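Local coordinates for vinylacetyl-CoA Delta-isomerase (Nitrosopumilus maritimus SCM1, PDB 6VJR), which probably acts as a flavin- and [4Fe-4S]-dependent vinylacetyl-CoA Delta-isomerase and 4-hydroxybutyryl-CoA dehydratase in an ammonia-oxidising archaeon, at residues A[342-346]-A[357-362]; A[463-467]-A[486-491]. All blocks are in the same frame, centred on the assembly; numbering follows the deposited sequence. Where two conformers were deposited one is given.

Interaction 1: residues A[342-346]-A[357-362]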
ATOM      1  N   ALA A 342      18.327  -6.836  13.068  1.00 12.24           N
ATOM      2  CA  ALA A 342      19.285  -5.799  12.725  1.00 12.02           C
ATOM      3  C   ALA A 342      19.476  -4.867  13.932  1.00 12.55           C
ATOM      4  O   ALA A 342      20.576  -4.486  14.260  1.00 13.56           O
ATOM      5  CB  ALA A 342      18.804  -5.000  11.522  1.00 13.29           C
ATOM      6  N   SER A 343      18.382  -4.480  14.586  1.00 12.71           N
ATOM      7  CA  SER A 343      18.429  -3.640  15.770  1.00 11.66           C
ATOM      8  C   SER A 343      19.315  -4.290  16.826  1.00 11.71           C
ATOM      9  O   SER A 343      20.174  -3.646  17.434  1.00 12.98           O
ATOM     10  CB  SER A 343      17.046  -3.351  16.296  1.00 12.11           C
ATOM     11  OG  SER A 343      17.100  -2.517  17.458  1.00 12.65           O
ATOM     12  N   SER A 344      19.072  -5.577  17.069  1.00 11.59           N
ATOM     13  CA  SER A 344      19.809  -6.308  18.094  1.00 12.04           C
ATOM     14  C   SER A 344      21.274  -6.443  17.713  1.00 11.70           C
ATOM     15  O   SER A 344      22.163  -6.220  18.559  1.00 14.26           O
ATOM     16  CB  SER A 344      19.147  -7.613  18.300  1.00 12.85           C
ATOM     17  OG  SER A 344      17.861  -7.545  18.874  1.00 13.26           O
ATOM     18  N   HIS A 345      21.556  -6.823  16.466  1.00 12.97           N
ATOM     19  CA  HIS A 345      22.926  -6.960  15.973  1.00 13.25           C
ATOM     20  C   HIS A 345      23.728  -5.674  16.102  1.00 14.67           C
ATOM     21  O   HIS A 345      24.931  -5.758  16.311  1.00 15.67           O
ATOM     22  CB  HIS A 345      22.972  -7.429  14.509  1.00 14.24           C
ATOM     23  CG  HIS A 345      22.933  -8.913  14.316  1.00 14.07           C
ATOM     24  ND1 HIS A 345      23.973  -9.724  14.708  1.00 14.78           N
ATOM     25  CD2 HIS A 345      22.013  -9.715  13.783  1.00 15.11           C
ATOM     26  CE1 HIS A 345      23.697 -10.983  14.356  1.00 17.72           C
ATOM     27  NE2 HIS A 345      22.511 -10.988  13.775  1.00 17.42           N
ATOM     28  N   GLN A 346      23.044  -4.516  15.977  1.00 14.04           N
ATOM     29  CA  GLN A 346      23.651  -3.185  16.019  1.00 16.05           C
ATOM     30  C   GLN A 346      23.693  -2.620  17.448  1.00 16.84           C
ATOM     31  O   GLN A 346      23.979  -1.427  17.623  1.00 18.38           O
ATOM     32  CB  GLN A 346      22.903  -2.286  15.032  1.00 16.85           C
ATOM     33  CG  GLN A 346      23.226  -2.662  13.596  1.00 18.87           C
ATOM     34  CD  GLN A 346      24.668  -2.432  13.191  1.00 20.71           C
ATOM     35  OE1 GLN A 346      25.401  -3.347  12.787  1.00 21.87           O
ATOM     36  NE2 GLN A 346      25.076  -1.167  13.246  1.00 27.52           N
ATOM     37  N   ASN A 357      19.923  -2.313  22.213  1.00 12.96           N
ATOM     38  CA  ASN A 357      19.759  -2.432  20.785  1.00 13.98           C
ATOM     39  C   ASN A 357      19.613  -1.047  20.143  1.00 12.74           C
ATOM     40  O   ASN A 357      19.392  -0.031  20.798  1.00 13.77           O
ATOM     41  CB  ASN A 357      18.531  -3.287  20.475  1.00 13.38           C
ATOM     42  CG  ASN A 357      17.303  -2.688  21.102  1.00 14.03           C
ATOM     43  OD1 ASN A 357      17.161  -2.610  22.325  1.00 14.91           O
ATOM     44  ND2 ASN A 357      16.398  -2.236  20.262  1.00 14.86           N
ATOM     45  N   ASP A 358      19.791  -1.012  18.816  1.00 13.95           N
ATOM     46  CA  ASP A 358      19.703   0.196  18.020  1.00 14.76           C
ATOM     47  C   ASP A 358      18.291   0.750  18.032  1.00 13.40           C
ATOM     48  O   ASP A 358      17.365   0.139  17.507  1.00 14.29           O
ATOM     49  CB  ASP A 358      20.134  -0.038  16.581  1.00 14.89           C
ATOM     50  CG  ASP A 358      20.263   1.249  15.786  1.00 16.54           C
ATOM     51  OD1 ASP A 358      19.228   1.922  15.601  1.00 16.64           O
ATOM     52  OD2 ASP A 358      21.414   1.590  15.385  1.00 19.78           O
ATOM     53  N   ASP A 359      18.142   1.938  18.613  1.00 14.11           N
ATOM     54  CA  ASP A 359      16.817   2.526  18.803  1.00 14.38           C
ATOM     55  C   ASP A 359      16.102   2.809  17.475  1.00 14.62           C
ATOM     56  O   ASP A 359      14.919   2.507  17.342  1.00 17.06           O
ATOM     57  CB  ASP A 359      16.930   3.791  19.627  1.00 15.82           C
ATOM     58  CG  ASP A 359      15.591   4.327  20.092  1.00 19.72           C
ATOM     59  OD1 ASP A 359      14.840   4.807  19.208  1.00 23.42           O
ATOM     60  OD2 ASP A 359      15.342   4.232  21.301  1.00 23.39           O
ATOM     61  N   MET A 360      16.796   3.394  16.521  1.00 13.41           N
ATOM     62  CA  MET A 360      16.198   3.723  15.246  1.00 11.91           C
ATOM     63  C   MET A 360      15.639   2.466  14.595  1.00 12.13           C
ATOM     64  O   MET A 360      14.496   2.451  14.166  1.00 12.56           O
ATOM     65  CB  MET A 360      17.179   4.432  14.304  1.00 13.81           C
ATOM     66  CG  MET A 360      16.611   4.614  12.928  1.00 14.18           C
ATOM     67  SD  MET A 360      15.289   5.806  12.772  1.00 17.50           S
ATOM     68  CE  MET A 360      16.226   7.268  12.293  1.00 17.16           C
ATOM     69  N   LEU A 361      16.438   1.412  14.547  1.00 12.18           N
ATOM     70  CA  LEU A 361      15.976   0.200  13.896  1.00 12.39           C
ATOM     71  C   LEU A 361      14.855  -0.507  14.663  1.00 11.51           C
ATOM     72  O   LEU A 361      14.026  -1.166  14.039  1.00 12.43           O
ATOM     73  CB  LEU A 361      17.148  -0.710  13.607  1.00 14.12           C
ATOM     74  CG  LEU A 361      18.196  -0.141  12.660  1.00 16.55           C
ATOM     75  CD1 LEU A 361      19.414  -1.018  12.590  1.00 18.70           C
ATOM     76  CD2 LEU A 361      17.565  -0.040  11.283  1.00 19.23           C
ATOM     77  N   ALA A 362      14.826  -0.358  15.999  1.00 11.39           N
ATOM     78  CA  ALA A 362      13.691  -0.827  16.778  1.00 11.33           C
ATOM     79  C   ALA A 362      12.417  -0.102  16.332  1.00 11.31           C
ATOM     80  O   ALA A 362      11.362  -0.714  16.285  1.00 12.34           O
ATOM     81  CB  ALA A 362      13.911  -0.655  18.240  1.00 13.23           C
TER
HETATM   82  O   HOH W   1      22.856   0.870  13.204  1.00 23.63           O
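S343, in the last turn of helix 320-345, meets N357 and D358 at the start of helix 359-369; the two helices follow one another in sequence, linked by a connection that holds the short strands 348-349 and 355-356, in the C-terminal family domain of the acyl-CoA dehydrogenase clan. The polar contact centres on the S343 hydroxyl. A chi1 near 180° swings OG away from its own backbone N toward the start of helix 359-369, where it donates to D358 O at 2.7 Å and accepts from N357 ND2 at 2.9 Å, the serine oxygen lying in the plane of the asparagine amide. D358 O also accepts from A362 N, so the first turn of the second helix and the serine share one carbonyl. The backbone adds a nearly straight bond, D358 N to S343 O (3.0 Å), with the donor above the carbonyl plane. The same ND2 also reaches C287 O, tying the junction to helix 278-292, which carries the iron ligand H289. Q346 NE2 donates to a water that donates to D358 OD2, while Q346 OE1 bonds to H345 NE2 of the second subunit.

Apolar contacts flank these bonds. L361 lays its CB against S343 CB at 3.8 Å, while its CD1 branch lies close to A342. Q346 CB rests on D358 CB.

D358 OD2 also forms a salt bridge with R493. OD1 of this N-cap residue accepts from L361 N at 3.0 Å, on the anti side and 32° out of the carboxylate plane.

Interaction 2: residues A[463-467]-A[486-491]; sequences QVGYK and ESSEYF
E486 OE1 accepts from G465 N at 2.8 Å and from a water that links it to V464 N. The other carboxylate oxygen, OE2, accepts from Y466 N at 3.0 Å, and a second water links it to the side-chain NE2 of Q463. Both amides come in on the syn side, the first on the lone pair of OE1, the second 22° out of the carboxylate plane. The negative group thus faces the amino end of helix 464-475, where the helix dipole would be expected to favour it.

Q463 runs across E486 at about a right angle, their amide and carboxylate planes 89° apart. Its chain is extended beyond CG, which carries the amide to the next helix, where OE1 accepts from F491 N at 2.9 Å, in its own carbonyl plane. NE2 lies 3.5 Å from S488 CA and reaches S488 O through a further water.

Beside the polar core the side chains of Y466, K467 and F491 pack together. The F491 ring offers CD2 over one face of Y466, 3.5 Å from CE1 and offset toward the rim; the planes stand 42° apart, an oblique pairing. K467, from helix 464-475 like Y466, brings CE to the edge of F491, 3.7 Å from CZ. Y466 OH reaches Q92 of the second subunit.

The whole is an N-terminal capping arrangement in which a glutamate distant in sequence accepts directly from two first-turn amides, G465 N and Y466 N, and reaches V464 N through water, here joining helix 464-475 to the C-terminal helix 489-494.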
ATOM      1  N   GLN A 463      18.197  12.733  11.542  1.00 14.50           N
ATOM      2  CA  GLN A 463      19.331  13.542  11.065  1.00 13.92           C
ATOM      3  C   GLN A 463      19.010  14.275   9.754  1.00 14.38           C
ATOM      4  O   GLN A 463      19.749  14.217   8.771  1.00 14.27           O
ATOM      5  CB  GLN A 463      20.554  12.642  10.927  1.00 14.70           C
ATOM      6  CG  GLN A 463      21.045  12.167  12.277  1.00 16.22           C
ATOM      7  CD  GLN A 463      22.310  11.347  12.222  1.00 15.42           C
ATOM      8  OE1 GLN A 463      22.273  10.112  12.308  1.00 19.03           O
ATOM      9  NE2 GLN A 463      23.421  12.027  12.023  1.00 16.75           N
ATOM     10  N   VAL A 464      17.887  15.003   9.766  1.00 14.17           N
ATOM     11  CA  VAL A 464      17.474  15.818   8.631  1.00 15.37           C
ATOM     12  C   VAL A 464      18.547  16.836   8.221  1.00 13.42           C
ATOM     13  O   VAL A 464      18.811  17.005   7.040  1.00 14.60           O
ATOM     14  CB  VAL A 464      16.153  16.546   8.907  1.00 19.14           C
ATOM     15  CG1 VAL A 464      15.742  17.409   7.726  1.00 22.57           C
ATOM     16  CG2 VAL A 464      15.070  15.581   9.212  1.00 21.65           C
ATOM     17  N   GLY A 465      19.172  17.516   9.198  1.00 14.10           N
ATOM     18  CA  GLY A 465      20.168  18.506   8.855  1.00 14.36           C
ATOM     19  C   GLY A 465      21.378  17.894   8.141  1.00 14.60           C
ATOM     20  O   GLY A 465      21.901  18.495   7.208  1.00 15.40           O
ATOM     21  N   TYR A 466      21.854  16.727   8.643  1.00 13.69           N
ATOM     22  CA  TYR A 466      22.912  16.000   7.988  1.00 14.49           C
ATOM     23  C   TYR A 466      22.539  15.685   6.547  1.00 12.45           C
ATOM     24  O   TYR A 466      23.329  15.888   5.631  1.00 13.88           O
ATOM     25  CB  TYR A 466      23.222  14.737   8.801  1.00 14.68           C
ATOM     26  CG  TYR A 466      24.268  13.751   8.294  1.00 17.54           C
ATOM     27  CD1 TYR A 466      23.995  12.871   7.256  1.00 18.17           C
ATOM     28  CD2 TYR A 466      25.453  13.558   8.973  1.00 21.57           C
ATOM     29  CE1 TYR A 466      24.897  11.913   6.829  1.00 22.36           C
ATOM     30  CE2 TYR A 466      26.357  12.578   8.572  1.00 25.04           C
ATOM     31  CZ  TYR A 466      26.086  11.769   7.479  1.00 24.67           C
ATOM     32  OH  TYR A 466      26.933  10.757   7.036  1.00 27.73           O
ATOM     33  N   LYS A 467      21.320  15.193   6.366  1.00 12.49           N
ATOM     34  CA  LYS A 467      20.851  14.804   5.039  1.00 12.51           C
ATOM     35  C   LYS A 467      20.684  15.998   4.084  1.00 12.59           C
ATOM     36  O   LYS A 467      21.042  15.913   2.909  1.00 12.41           O
ATOM     37  CB  LYS A 467      19.555  13.991   5.152  1.00 12.70           C
ATOM     38  CG  LYS A 467      19.746  12.641   5.850  1.00 13.23           C
ATOM     39  CD  LYS A 467      18.470  11.837   6.054  1.00 15.51           C
ATOM     40  CE  LYS A 467      18.830  10.537   6.747  1.00 17.43           C
ATOM     41  NZ  LYS A 467      17.657   9.752   7.001  1.00 22.28           N
ATOM     42  N   GLU A 486      21.031  18.510  16.154  1.00 22.80           N
ATOM     43  CA  GLU A 486      20.146  17.364  16.232  1.00 19.69           C
ATOM     44  C   GLU A 486      20.957  16.207  16.803  1.00 20.15           C
ATOM     45  O   GLU A 486      22.185  16.222  16.735  1.00 20.22           O
ATOM     46  CB  GLU A 486      19.615  16.981  14.850  1.00 19.48           C
ATOM     47  CG  GLU A 486      20.711  16.644  13.838  1.00 18.03           C
ATOM     48  CD  GLU A 486      20.352  16.665  12.353  1.00 16.54           C
ATOM     49  OE1 GLU A 486      19.258  17.233  12.021  1.00 16.95           O
ATOM     50  OE2 GLU A 486      21.151  16.137  11.485  1.00 15.97           O
ATOM     51  N   SER A 487      20.245  15.183  17.277  1.00 19.77           N
ATOM     52  CA  SER A 487      20.888  13.951  17.655  1.00 20.06           C
ATOM     53  C   SER A 487      21.579  13.349  16.440  1.00 19.26           C
ATOM     54  O   SER A 487      20.935  13.163  15.419  1.00 19.86           O
ATOM     55  CB  SER A 487      19.947  12.964  18.237  1.00 24.53           C
ATOM     56  OG  SER A 487      20.710  11.800  18.573  1.00 31.76           O
ATOM     57  N   SER A 488      22.873  12.994  16.582  0.59 19.17           N
ATOM     58  CA  SER A 488      23.630  12.451  15.467  0.59 20.57           C
ATOM     59  C   SER A 488      24.041  11.005  15.721  0.59 19.12           C
ATOM     60  O   SER A 488      24.857  10.457  14.990  0.59 18.20           O
ATOM     61  CB  SER A 488      24.832  13.291  15.170  0.59 23.36           C
ATOM     62  OG  SER A 488      25.735  13.248  16.252  0.59 26.56           O
ATOM     63  N   GLU A 489      23.405  10.354  16.688  1.00 18.70           N
ATOM     64  CA  GLU A 489      23.879   9.061  17.161  1.00 19.55           C
ATOM     65  C   GLU A 489      23.652   7.961  16.133  1.00 17.30           C
ATOM     66  O   GLU A 489      24.457   7.060  16.020  1.00 19.68           O
ATOM     67  CB  GLU A 489      23.258   8.730  18.515  1.00 22.60           C
ATOM     68  CG  GLU A 489      23.757   9.658  19.620  1.00 24.11           C
ATOM     69  CD  GLU A 489      25.260   9.957  19.594  1.00 33.86           C
ATOM     70  OE1 GLU A 489      25.646  11.139  19.279  1.00 43.36           O
ATOM     71  OE2 GLU A 489      26.062   9.015  19.856  1.00 38.75           O
ATOM     72  N   TYR A 490      22.612   8.060  15.299  1.00 16.34           N
ATOM     73  CA  TYR A 490      22.274   6.902  14.460  1.00 15.80           C
ATOM     74  C   TYR A 490      23.376   6.653  13.433  1.00 15.76           C
ATOM     75  O   TYR A 490      23.816   5.504  13.229  1.00 15.80           O
ATOM     76  CB  TYR A 490      20.921   7.035  13.760  1.00 15.67           C
ATOM     77  CG  TYR A 490      20.556   5.836  12.874  1.00 14.59           C
ATOM     78  CD1 TYR A 490      20.567   4.525  13.332  1.00 15.36           C
ATOM     79  CD2 TYR A 490      20.195   6.008  11.545  1.00 15.92           C
ATOM     80  CE1 TYR A 490      20.246   3.449  12.503  1.00 14.71           C
ATOM     81  CE2 TYR A 490      19.860   4.939  10.716  1.00 15.46           C
ATOM     82  CZ  TYR A 490      19.849   3.646  11.202  1.00 14.87           C
ATOM     83  OH  TYR A 490      19.542   2.533  10.435  1.00 17.18           O
ATOM     84  N   PHE A 491      23.782   7.710  12.699  1.00 16.86           N
ATOM     85  CA  PHE A 491      24.835   7.538  11.701  1.00 17.03           C
ATOM     86  C   PHE A 491      26.182   7.186  12.326  1.00 17.25           C
ATOM     87  O   PHE A 491      27.002   6.508  11.680  1.00 19.25           O
ATOM     88  CB  PHE A 491      24.905   8.666  10.679  1.00 17.69           C
ATOM     89  CG  PHE A 491      23.812   8.603   9.634  1.00 17.48           C
ATOM     90  CD1 PHE A 491      23.328   7.403   9.162  1.00 20.12           C
ATOM     91  CD2 PHE A 491      23.266   9.763   9.118  1.00 19.37           C
ATOM     92  CE1 PHE A 491      22.308   7.376   8.196  1.00 21.12           C
ATOM     93  CE2 PHE A 491      22.271   9.708   8.139  1.00 20.46           C
ATOM     94  CZ  PHE A 491      21.769   8.516   7.725  1.00 19.24           C
TER
HETATM   95  O   HOH W   2      18.378  13.436  14.344  1.00 16.77           O
HETATM   96  O   HOH W   3      23.434  15.011  12.379  1.00 18.30           O
HETATM   97  O   HOH W   4      26.239  11.228  12.615  1.00 21.21           O
HETATM   98  O   HOH W   5      16.851  15.841  12.444  1.00 21.81           O

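In the fold
Interactions 1 and 2 follow one another along the chain, their centres 16 Å apart, and meet through Y490. Its OH lies 3.4 Å from L361 CD2, its CD1 3.5 Å from M360 CB and its CE1 3.6 Å from D358 OD1, so the C-terminal helix 489-494 packs directly on the start of helix 359-369. Interaction 1 is the one near the metal centre: the side chain of N357 is about 8 Å from that of H289 and that of A362 about 8 Å from that of Y293, both iron ligands, while the side chain of S344 is about 12 Å from the iron-sulfur cluster. Interaction 2 lies away from the flavin, iron and cluster sites, its centre about 29 Å from the chain centre. Both touch the second subunit.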